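Local coordinates for hypothetical protein (PDB 2IL5), which is of unknown function but has the helix-grip fold of the Bet v 1-like clan and belongs to the Activator of Hsp90 ATPase homolog 1-like family, at residues Thr49-Ile53 with Arg64-Gln68. Residues are numbered along the deposited sequence; the frame is centred on the assembly and turned at random.
Sequences TNKEI and RIVDQ
A classic beta bulge interrupts the antiparallel hairpin of strands 50-55 and 62-68 at one edge of the seven-stranded antiparallel sheet, where Lys51 and Glu52 together face Val66. Val66 O receives Lys51 N at 2.8 Å and, weakly, Glu52 N at 3.3 Å, whereas Val66 N returns a nearly straight bond (176°) to Glu52 O. Regular pairing thus resumes one residue out of step, and beyond the bulge Gln68 N reaches Thr49 O. Asn50 ND2 approaches Glu52 O from above the carbonyl plane, at 3.2 Å, giving that oxygen a second donor; the same amide nitrogen is also hydrogen-bonded to Thr45 OG1. On the face carrying Ile53 and Ile65, the two side chains run side by side and touch through their CG1 atoms at 4.0 Å, while Phe43 packs on Ile65. The other face bears Glu52, whose CB lies 3.9 Å from Val66 CG2. The glutamate chain, extended beyond CG, carries OE1 to the edge of the Arg64 guanidinium for a 2.8 Å salt bridge to NH2, with the carboxylate and guanidinium planes 47° apart. Just before strand 50-55, Asp67 OD1 accepts from Thr49 OG1 and is also hydrogen-bonded to Thr45 OG1. The Thr49 hydroxyl, set between its own backbone N and carbonyl carbon (chi1 58°), meets the syn side of Asp67 OD1 at 2.7 Å, close to the carboxylate plane.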
loop_
_atom_site.group_PDB
_atom_site.type_symbol
_atom_site.label_atom_id
_atom_site.label_comp_id
_atom_site.label_asym_id
_atom_site.label_seq_id
_atom_site.Cartn_x
_atom_site.Cartn_y
_atom_site.Cartn_z
ATOM N N THR A 49 -1.859 10.216 13.577
ATOM C CA THR A 49 -0.998 11.065 12.762
ATOM C C THR A 49 -1.700 11.620 11.509
ATOM O O THR A 49 -1.197 12.557 10.872
ATOM C CB THR A 49 0.296 10.347 12.388
ATOM O OG1 THR A 49 -0.009 9.132 11.673
ATOM C CG2 THR A 49 1.106 10.046 13.678
ATOM N N ASN A 50 -2.857 11.065 11.155
ATOM C CA ASN A 50 -3.554 11.556 9.969
ATOM C C ASN A 50 -4.003 13.017 10.084
ATOM O O ASN A 50 -4.653 13.408 11.070
ATOM C CB ASN A 50 -4.721 10.667 9.583
ATOM C CG ASN A 50 -5.239 10.976 8.192
ATOM O OD1 ASN A 50 -6.405 11.346 8.039
ATOM N ND2 ASN A 50 -4.366 10.843 7.158
ATOM N N LYS A 51 -3.651 13.797 9.059
ATOM C CA LYS A 51 -3.979 15.216 8.962
ATOM C C LYS A 51 -5.184 15.420 8.062
ATOM O O LYS A 51 -6.164 16.048 8.446
ATOM C CB LYS A 51 -2.814 15.968 8.342
ATOM C CG LYS A 51 -1.750 16.397 9.257
ATOM C CD LYS A 51 -1.001 17.548 8.628
ATOM C CE LYS A 51 -1.721 18.890 8.862
ATOM N NZ LYS A 51 -1.816 19.288 10.321
ATOM N N GLU A 52 -5.068 14.919 6.835
ATOM C CA GLU A 52 -6.184 14.861 5.890
ATOM C C GLU A 52 -6.192 13.506 5.225
ATOM O O GLU A 52 -5.137 12.939 4.927
ATOM C CB GLU A 52 -6.052 15.887 4.760
ATOM C CG GLU A 52 -5.843 17.342 5.128
ATOM C CD GLU A 52 -5.556 18.200 3.880
ATOM O OE1 GLU A 52 -6.042 17.847 2.774
ATOM O OE2 GLU A 52 -4.837 19.219 4.015
ATOM N N ILE A 53 -7.398 13.014 4.964
ATOM C CA ILE A 53 -7.626 11.964 3.980
ATOM C C ILE A 53 -8.875 12.271 3.127
ATOM O O ILE A 53 -9.974 12.484 3.650
ATOM C CB ILE A 53 -7.711 10.557 4.643
ATOM C CG1 ILE A 53 -8.003 9.480 3.583
ATOM C CG2 ILE A 53 -8.727 10.575 5.820
ATOM C CD1 ILE A 53 -7.790 8.072 4.022
ATOM N N ARG A 64 -6.074 11.182 -1.565
ATOM C CA ARG A 64 -5.031 12.050 -1.042
ATOM C C ARG A 64 -4.896 11.945 0.489
ATOM O O ARG A 64 -5.816 12.297 1.231
ATOM C CB ARG A 64 -5.287 13.487 -1.468
ATOM C CG ARG A 64 -4.180 14.394 -1.097
ATOM C CD ARG A 64 -4.525 15.830 -1.429
ATOM N NE ARG A 64 -3.354 16.696 -1.253
ATOM C CZ ARG A 64 -3.199 17.507 -0.220
ATOM N NH1 ARG A 64 -2.115 18.258 -0.107
ATOM N NH2 ARG A 64 -4.144 17.567 0.707
ATOM N N ILE A 65 -3.750 11.443 0.941
ATOM C CA ILE A 65 -3.469 11.256 2.366
ATOM C C ILE A 65 -2.327 12.188 2.778
ATOM O O ILE A 65 -1.255 12.203 2.142
ATOM C CB ILE A 65 -3.089 9.793 2.677
ATOM C CG1 ILE A 65 -4.247 8.859 2.297
ATOM C CG2 ILE A 65 -2.643 9.663 4.139
ATOM C CD1 ILE A 65 -3.961 7.367 2.368
ATOM N N VAL A 66 -2.592 12.986 3.820
ATOM C CA VAL A 66 -1.595 13.858 4.455
ATOM C C VAL A 66 -1.321 13.337 5.883
ATOM O O VAL A 66 -2.216 13.253 6.712
ATOM C CB VAL A 66 -2.089 15.311 4.475
ATOM C CG1 VAL A 66 -1.032 16.232 4.989
ATOM C CG2 VAL A 66 -2.537 15.740 3.072
ATOM N N ASP A 67 -0.084 12.938 6.135
ATOM C CA ASP A 67 0.292 12.274 7.368
ATOM C C ASP A 67 1.327 13.125 8.091
ATOM O O ASP A 67 2.346 13.525 7.493
ATOM C CB ASP A 67 0.866 10.876 7.090
ATOM C CG ASP A 67 1.025 10.046 8.363
ATOM O OD1 ASP A 67 0.021 9.828 9.082
ATOM O OD2 ASP A 67 2.150 9.608 8.654
ATOM N N GLN A 68 1.039 13.398 9.372
ATOM C CA GLN A 68 1.918 14.125 10.278
ATOM C C GLN A 68 3.172 13.340 10.691
ATOM O O GLN A 68 3.092 12.288 11.311
ATOM C CB GLN A 68 1.132 14.544 11.525
ATOM C CG GLN A 68 1.839 15.559 12.434
ATOM C CD GLN A 68 2.060 16.879 11.752
ATOM O OE1 GLN A 68 3.183 17.210 11.359
ATOM N NE2 GLN A 68 0.989 17.638 11.587
#